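Side-chain contacts in DNA polymerase III, beta subunit (Eubacterium rectale, PDB 3T0P), which probably serves as a ring-shaped sliding clamp that encircles DNA and tethers DNA polymerases to it for processive replication: residues B[32-37]-B[73-78]; B[2-7]-B[41-46]; B[257-262]-B[290-295]. One frame throughout, in Å; residues are numbered along the deposited sequence.

Interaction 1 of 3, residues B[32-37]-B[73-78]; sequences ECILID and KIFSEI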
# COMPACT_ATOMS: atom_id res chain seq x y z
N GLU B 32 16.71 -19.37 2.94
CA GLU B 32 15.55 -18.74 3.57
C GLU B 32 15.84 -18.39 5.05
O GLU B 32 14.92 -17.92 5.74
CB GLU B 32 14.32 -19.67 3.47
CG GLU B 32 13.67 -19.67 2.10
N CYS B 33 17.09 -18.60 5.54
CA CYS B 33 17.50 -18.34 6.92
C CYS B 33 18.38 -17.10 7.08
O CYS B 33 19.06 -16.65 6.15
CB CYS B 33 18.21 -19.55 7.52
SG CYS B 33 17.19 -21.04 7.61
N ILE B 34 18.40 -16.59 8.32
CA ILE B 34 19.27 -15.55 8.81
C ILE B 34 20.28 -16.27 9.72
O ILE B 34 19.87 -17.02 10.60
CB ILE B 34 18.51 -14.41 9.56
CG1 ILE B 34 17.77 -13.51 8.57
CG2 ILE B 34 19.49 -13.57 10.44
CD1 ILE B 34 16.71 -12.65 9.19
N LEU B 35 21.57 -16.05 9.50
CA LEU B 35 22.55 -16.62 10.39
C LEU B 35 22.82 -15.68 11.58
O LEU B 35 23.04 -14.48 11.39
CB LEU B 35 23.87 -16.88 9.65
CG LEU B 35 24.92 -17.62 10.46
CD1 LEU B 35 24.59 -19.10 10.54
CD2 LEU B 35 26.29 -17.41 9.86
N ILE B 36 22.84 -16.24 12.79
CA ILE B 36 23.26 -15.52 13.98
C ILE B 36 24.64 -16.09 14.31
O ILE B 36 24.76 -17.26 14.66
CB ILE B 36 22.29 -15.58 15.18
CG1 ILE B 36 20.84 -15.21 14.79
CG2 ILE B 36 22.81 -14.70 16.34
CD1 ILE B 36 19.86 -15.62 15.81
N ASP B 37 25.69 -15.28 14.11
CA ASP B 37 27.05 -15.69 14.44
C ASP B 37 27.51 -14.93 15.67
O ASP B 37 27.74 -13.72 15.61
CB ASP B 37 28.01 -15.46 13.25
CG ASP B 37 29.39 -16.09 13.42
OD1 ASP B 37 29.86 -16.19 14.58
OD2 ASP B 37 30.01 -16.45 12.41
N LYS B 73 11.73 -15.39 7.88
CA LYS B 73 10.36 -14.92 8.04
C LYS B 73 9.88 -15.08 9.48
O LYS B 73 9.46 -14.09 10.08
CB LYS B 73 9.39 -15.61 7.08
CG LYS B 73 9.38 -14.98 5.69
CD LYS B 73 8.16 -15.39 4.86
N ILE B 74 10.02 -16.28 10.06
CA ILE B 74 9.58 -16.54 11.44
C ILE B 74 10.39 -15.69 12.44
O ILE B 74 9.79 -15.05 13.29
CB ILE B 74 9.62 -18.05 11.80
CG1 ILE B 74 8.78 -18.90 10.80
CG2 ILE B 74 9.18 -18.31 13.25
CD1 ILE B 74 7.29 -18.37 10.41
N PHE B 75 11.72 -15.65 12.31
CA PHE B 75 12.57 -14.91 13.23
C PHE B 75 12.27 -13.40 13.19
O PHE B 75 12.13 -12.80 14.24
CB PHE B 75 14.05 -15.20 12.98
CG PHE B 75 15.01 -14.48 13.87
CD1 PHE B 75 14.90 -14.56 15.25
CD2 PHE B 75 16.08 -13.78 13.34
CE1 PHE B 75 15.82 -13.92 16.09
CE2 PHE B 75 17.01 -13.16 14.17
CZ PHE B 75 16.85 -13.20 15.54
N SER B 76 12.12 -12.80 12.00
CA SER B 76 11.80 -11.38 11.91
C SER B 76 10.41 -11.08 12.49
O SER B 76 10.26 -10.10 13.21
CB SER B 76 11.89 -10.88 10.46
OG SER B 76 11.12 -11.69 9.60
N GLU B 77 9.41 -11.92 12.20
CA GLU B 77 8.05 -11.70 12.71
C GLU B 77 8.05 -11.84 14.24
O GLU B 77 7.40 -11.05 14.91
CB GLU B 77 7.06 -12.67 12.05
CG GLU B 77 5.65 -12.13 12.00
CD GLU B 77 4.77 -12.66 10.88
OE1 GLU B 77 5.28 -12.74 9.73
OE2 GLU B 77 3.57 -12.92 11.13
N ILE B 78 8.86 -12.76 14.80
CA ILE B 78 8.97 -12.92 16.25
C ILE B 78 9.53 -11.63 16.85
O ILE B 78 8.89 -11.05 17.71
CB ILE B 78 9.79 -14.17 16.68
CG1 ILE B 78 9.04 -15.47 16.35
CG2 ILE B 78 10.18 -14.12 18.17
CD1 ILE B 78 9.80 -16.77 16.61
O HOH W 1 12.26 -17.14 5.26

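Interaction 2 of 3, residues B[2-7]-B[41-46]; sequences MKLICS and NEIKLM. With EDO (1,2-ethanediol), chain C.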
# COMPACT_ATOMS: atom_id res chain seq x y z
N MSE B 2 24.43 -21.86 22.09
CA MSE B 2 24.41 -20.39 22.10
C MSE B 2 23.43 -19.78 23.10
O MSE B 2 22.33 -20.31 23.28
CB MSE B 2 24.02 -19.89 20.71
CG MSE B 2 24.40 -18.45 20.45
SE MSE B 2 23.85 -17.89 18.68
CE MSE B 2 21.92 -17.70 19.11
N LYS B 3 23.80 -18.63 23.70
CA LYS B 3 22.94 -17.84 24.59
C LYS B 3 23.30 -16.36 24.49
O LYS B 3 24.45 -15.99 24.78
CB LYS B 3 22.95 -18.30 26.04
CG LYS B 3 21.78 -17.68 26.83
CD LYS B 3 21.79 -18.10 28.30
CE LYS B 3 20.74 -17.39 29.12
NZ LYS B 3 20.74 -17.85 30.53
N LEU B 4 22.33 -15.52 24.04
CA LEU B 4 22.55 -14.08 23.88
C LEU B 4 21.45 -13.28 24.48
O LEU B 4 20.33 -13.77 24.55
CB LEU B 4 22.64 -13.65 22.39
CG LEU B 4 23.11 -14.62 21.35
CD1 LEU B 4 22.78 -14.11 19.99
CD2 LEU B 4 24.59 -14.86 21.50
N ILE B 5 21.74 -12.00 24.82
CA ILE B 5 20.77 -11.01 25.30
C ILE B 5 20.95 -9.75 24.44
O ILE B 5 22.05 -9.22 24.39
CB ILE B 5 20.88 -10.70 26.81
CG1 ILE B 5 21.08 -11.99 27.65
CG2 ILE B 5 19.62 -9.95 27.28
CD1 ILE B 5 21.72 -11.79 28.99
N CYS B 6 19.90 -9.30 23.76
CA CYS B 6 19.91 -8.13 22.88
C CYS B 6 18.72 -7.27 23.15
O CYS B 6 17.65 -7.82 23.36
CB CYS B 6 19.88 -8.55 21.41
SG CYS B 6 21.34 -9.45 20.86
N SER B 7 18.84 -5.94 22.95
CA SER B 7 17.67 -5.08 23.02
C SER B 7 16.84 -5.39 21.79
O SER B 7 17.42 -5.66 20.75
CB SER B 7 18.06 -3.60 23.07
OG SER B 7 18.02 -2.98 21.80
N ASN B 41 33.48 -12.21 19.56
CA ASN B 41 33.14 -11.20 20.56
C ASN B 41 32.07 -10.24 20.05
O ASN B 41 31.78 -9.24 20.71
CB ASN B 41 34.39 -10.42 20.98
CG ASN B 41 35.39 -11.26 21.72
OD1 ASN B 41 35.10 -11.85 22.76
ND2 ASN B 41 36.61 -11.32 21.20
N GLU B 42 31.49 -10.52 18.88
CA GLU B 42 30.45 -9.67 18.30
C GLU B 42 29.23 -10.49 17.93
O GLU B 42 29.37 -11.65 17.53
CB GLU B 42 30.96 -8.95 17.03
CG GLU B 42 32.26 -8.18 17.18
CD GLU B 42 32.81 -7.70 15.85
OE1 GLU B 42 32.25 -6.72 15.31
OE2 GLU B 42 33.79 -8.30 15.35
N ILE B 43 28.05 -9.88 18.00
CA ILE B 43 26.83 -10.54 17.54
C ILE B 43 26.63 -10.08 16.13
O ILE B 43 26.41 -8.89 15.87
CB ILE B 43 25.59 -10.30 18.43
CG1 ILE B 43 25.83 -10.81 19.86
CG2 ILE B 43 24.33 -10.96 17.78
CD1 ILE B 43 24.88 -10.21 20.91
N LYS B 44 26.74 -11.02 15.21
CA LYS B 44 26.66 -10.75 13.79
C LYS B 44 25.44 -11.43 13.20
O LYS B 44 25.26 -12.63 13.40
CB LYS B 44 27.95 -11.30 13.13
CG LYS B 44 28.58 -10.44 12.05
CD LYS B 44 30.10 -10.75 11.90
CE LYS B 44 30.43 -11.64 10.70
NZ LYS B 44 31.78 -12.28 10.77
N LEU B 45 24.59 -10.67 12.48
CA LEU B 45 23.47 -11.22 11.72
C LEU B 45 23.91 -11.29 10.30
O LEU B 45 24.57 -10.36 9.84
CB LEU B 45 22.19 -10.39 11.83
CG LEU B 45 21.48 -10.36 13.16
CD1 LEU B 45 20.17 -9.63 13.03
CD2 LEU B 45 21.27 -11.75 13.74
N MSE B 46 23.53 -12.33 9.58
CA MSE B 46 23.97 -12.49 8.19
C MSE B 46 22.92 -13.17 7.33
O MSE B 46 22.28 -14.12 7.77
CB MSE B 46 25.26 -13.32 8.20
CG MSE B 46 26.05 -13.27 6.90
SE MSE B 46 27.75 -14.34 6.99
CE MSE B 46 28.37 -13.83 8.79
C1 EDO C . 21.76 -5.00 25.90
O1 EDO C . 21.05 -6.17 25.46
C2 EDO C . 21.72 -4.94 27.42
O2 EDO C . 22.00 -6.24 27.96

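Interaction 3 of 3, residues B[257-262]-B[290-295]; sequences VRINKR and GNMELR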
# COMPACT_ATOMS: atom_id res chain seq x y z
N VAL B 257 14.78 21.52 -28.04
CA VAL B 257 13.54 21.97 -27.40
C VAL B 257 13.79 22.28 -25.94
O VAL B 257 14.31 21.45 -25.20
CB VAL B 257 12.40 20.91 -27.58
CG1 VAL B 257 11.15 21.27 -26.79
CG2 VAL B 257 12.05 20.73 -29.06
N ARG B 258 13.39 23.47 -25.51
CA ARG B 258 13.43 23.84 -24.10
C ARG B 258 11.97 23.79 -23.67
O ARG B 258 11.14 24.45 -24.30
CB ARG B 258 14.09 25.23 -23.91
CG ARG B 258 14.25 25.67 -22.44
CD ARG B 258 15.64 25.43 -21.91
NE ARG B 258 15.73 25.65 -20.46
CZ ARG B 258 16.85 25.57 -19.74
NH1 ARG B 258 18.00 25.27 -20.34
NH2 ARG B 258 16.83 25.79 -18.44
N ILE B 259 11.64 22.96 -22.65
CA ILE B 259 10.28 22.76 -22.18
C ILE B 259 10.27 22.63 -20.66
O ILE B 259 11.21 22.08 -20.08
CB ILE B 259 9.69 21.48 -22.88
CG1 ILE B 259 8.17 21.25 -22.58
CG2 ILE B 259 10.54 20.20 -22.59
CD1 ILE B 259 7.52 20.20 -23.47
N ASN B 260 9.19 23.08 -20.03
CA ASN B 260 9.00 22.93 -18.59
C ASN B 260 8.84 21.42 -18.28
O ASN B 260 8.00 20.75 -18.88
CB ASN B 260 7.79 23.77 -18.16
CG ASN B 260 7.47 23.62 -16.69
OD1 ASN B 260 6.87 22.65 -16.26
ND2 ASN B 260 7.92 24.55 -15.88
N LYS B 261 9.68 20.90 -17.39
CA LYS B 261 9.75 19.49 -17.00
C LYS B 261 8.40 18.98 -16.43
O LYS B 261 7.90 17.95 -16.88
CB LYS B 261 10.91 19.29 -15.99
CG LYS B 261 11.23 17.84 -15.53
CD LYS B 261 10.26 17.23 -14.46
CE LYS B 261 9.93 18.11 -13.25
NZ LYS B 261 11.14 18.55 -12.49
N ARG B 262 7.82 19.70 -15.48
CA ARG B 262 6.54 19.31 -14.86
C ARG B 262 5.40 19.27 -15.88
O ARG B 262 4.61 18.33 -15.85
CB ARG B 262 6.20 20.24 -13.67
CG ARG B 262 4.87 19.99 -12.89
CD ARG B 262 4.71 18.59 -12.30
NE ARG B 262 5.90 18.14 -11.57
CZ ARG B 262 6.05 16.92 -11.06
NH1 ARG B 262 5.08 16.02 -11.16
NH2 ARG B 262 7.18 16.59 -10.44
N GLY B 290 7.59 27.48 -31.03
CA GLY B 290 6.86 27.83 -29.81
C GLY B 290 5.84 26.84 -29.27
O GLY B 290 5.22 27.12 -28.25
N ASN B 291 5.67 25.67 -29.94
CA ASN B 291 4.66 24.71 -29.52
C ASN B 291 5.03 23.26 -29.73
O ASN B 291 5.56 22.87 -30.75
CB ASN B 291 3.33 24.96 -30.27
CG ASN B 291 2.15 24.24 -29.66
OD1 ASN B 291 1.63 24.63 -28.61
ND2 ASN B 291 1.75 23.13 -30.26
N MSE B 292 4.65 22.44 -28.75
CA MSE B 292 4.70 21.00 -28.81
C MSE B 292 3.27 20.49 -28.67
O MSE B 292 2.59 20.78 -27.67
CB MSE B 292 5.60 20.37 -27.75
CG MSE B 292 5.58 18.86 -27.84
SE MSE B 292 6.47 17.93 -26.37
CE MSE B 292 8.37 18.37 -26.80
N GLU B 293 2.81 19.75 -29.67
CA GLU B 293 1.52 19.08 -29.64
C GLU B 293 1.73 17.59 -29.39
O GLU B 293 2.49 16.95 -30.12
CB GLU B 293 0.77 19.31 -30.95
CG GLU B 293 -0.60 18.67 -30.90
CD GLU B 293 -1.39 18.74 -32.18
OE1 GLU B 293 -0.93 18.20 -33.21
OE2 GLU B 293 -2.48 19.36 -32.16
N LEU B 294 1.05 17.05 -28.38
CA LEU B 294 1.09 15.65 -27.99
C LEU B 294 -0.25 15.00 -28.21
O LEU B 294 -1.28 15.56 -27.83
CB LEU B 294 1.52 15.48 -26.52
CG LEU B 294 2.90 16.01 -26.19
CD1 LEU B 294 2.79 17.42 -25.62
CD2 LEU B 294 3.59 15.12 -25.20
N ARG B 295 -0.24 13.84 -28.86
CA ARG B 295 -1.46 13.06 -29.13
C ARG B 295 -1.28 11.60 -28.81
O ARG B 295 -0.18 11.03 -28.97
CB ARG B 295 -1.88 13.15 -30.61
CG ARG B 295 -2.20 14.54 -31.10
CD ARG B 295 -2.48 14.57 -32.59
NE ARG B 295 -1.34 14.10 -33.38
CZ ARG B 295 -1.25 14.20 -34.71
NH1 ARG B 295 -2.22 14.78 -35.40
NH2 ARG B 295 -0.18 13.73 -35.34

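Interaction 1 of 3, residues B[32-37]-B[73-78]
One water joins Glu32 to Lys73. It donates to Glu32 O at 2.8 Å and accepts from Lys73 N at 3.2 Å. No direct hydrogen bond links the two segments; the water provides a bridge. It lies where strand 33-38 begins and near the start of helix 72-81.

The rest of the contact is apolar and centres on the ring of Phe75. The ring swings out from the helix toward the strand because CG stands anti to the backbone N (chi1 180°). Two isoleucines, alternate residues of the strand, both start toward the helix and meet different parts of the ring. Ile34 brings its CD1 to the ring edge, near the ring plane, 4.3 Å from Phe75 CD2. Ile36 comes in obliquely with its own CD1, which lies 3.9 Å from Phe75 CZ and 4.1 Å from Phe75 CE2. Its chain from CA to CD1 is extended (chi2 164°), and this carries the methyl to the far end of the ring. Each isoleucine touches the ring with its CD1 methyl, and all three residues are buried.

The outer side of helix 72-81 faces the second subunit, where Glu77 forms a salt bridge with Lys276 of the second subunit and Ile78 packs on Leu273 of the second subunit. The contact itself is helix-on-sheet packing in the N-terminal domain of a DNA clamp. Phe75 is also covered by Leu11 and Val15 of helix 8-18 and by Leu70 of strand 66-71, which pairs with strand 33-38.

Interaction 2 of 3, residues B[2-7]-B[41-46]
Ile43 meets both Leu4 and Cys6, and it does so with two different branches. At its CB, which points toward strand 3-7, the side chain forks. CG2 stands anti to the backbone N and meets Leu4, with Ile43 CG2 4.1 Å from Leu4 CD1. CG1 lies beside the backbone N (chi1 -59°) and serves as the spacer in the longer branch. An extended chi2 of 160° then sends CD1 onward to Cys6. Here the packing is close, with Ile43 CD1 3.6 Å from Cys6 SG. The sulfur packs on the methyl as an apolar neighbour; no hydrogen bond crosses between the segments.

The contact lies between two sheets of the N-terminal domain. Strand 3-7 belongs to an antiparallel sheet with strands 61-64 and 86-91 on its two sides. Strand 43-48 belongs to another, between strands 33-38 and 52-58. Such facing sheets with a buried apolar layer are a feature of the DNA clamp fold. Ile62 of strand 61-64 touches both Leu4 and Ile43.

Leu4 and Ile43 run antiparallel past one another and touch through one methyl each. Cys6, two residues on, points the same way as Leu4. Ile5 between them points away from strand 43-48. By the end of strand 3-7 a 1,2-ethanediol, probably from the crystallisation liquor, makes a weak hydrogen bond from its O1 to Ile5 O at 3.4 Å. Just past Cys6, Ser7 is the N-cap of helix 8-18, and its OG accepts from Asn10 N.

Interaction 3 of 3, residues B[257-262]-B[290-295]
Met292, modelled as selenomethionine, packs its selenium and terminal methyl against Ile259 and Val257. This is the tight part of the contact. Ile259 CD1 lies 3.8 Å from Met292 SE and 3.9 Å from Met292 CE. The same CE lies 4.0 Å from Val257 CG1. One methyl thus meets two residues of the strand, while the selenium meets Ile259.

The shape of Met292 explains this reach. Its first two torsions are extended, which carries the chain across toward strand 255-260. A bend at chi3 (-71°) then turns CE aside, so that it comes close to Val257 as well as Ile259. Met292 crosses each of these side chains at about a right angle. Ile259 has CG1 anti to the backbone N (chi1 -173°) and CD1 extended beyond it (chi2 168°), and it offers its CD1 end.

The contact joins two antiparallel sheets of the C-terminal clamp domain. Strand 255-260 pairs with strand 336-341 in one, and strand 291-297 lies between 283-288 and 302-308 in the other. Ile287, Leu339 and Ile309 add to the apolar layer between them.

The outward sides of both strands are looser and polar. Arg258, Asn291 and Glu293, which alternate with the packed residues, are only partly buried. Arg258 makes a long, weak ion pair with Glu336, and Asn291 ND2 forms a hydrogen bond with Asp306 OD1. At the end of strand 255-260, Asn260 is the N-cap of helix 261-272, with OD1 accepting from Glu263 N.

Overall arrangement
The chain starts with strand 3-7, the first half of interaction 2. It passes through helix 8-18 to strand 33-38, where interaction 1 opens. The hairpin partner 43-48 then closes interaction 2, and helix 72-81 closes interaction 1. The two contacts therefore cross in sequence. They also touch in space: Leu35 and Asp37 probably bond to the backbone of Met46 and Lys44, and Ile36 packs on Leu4 and Leu45. Together they tie both sheets and a helix of the N-terminal domain. Interaction 3 follows in series within the C-terminal domain. Its centre is about 52 Å from that of interaction 1 and 58 Å from that of interaction 2, beyond the chain's centre.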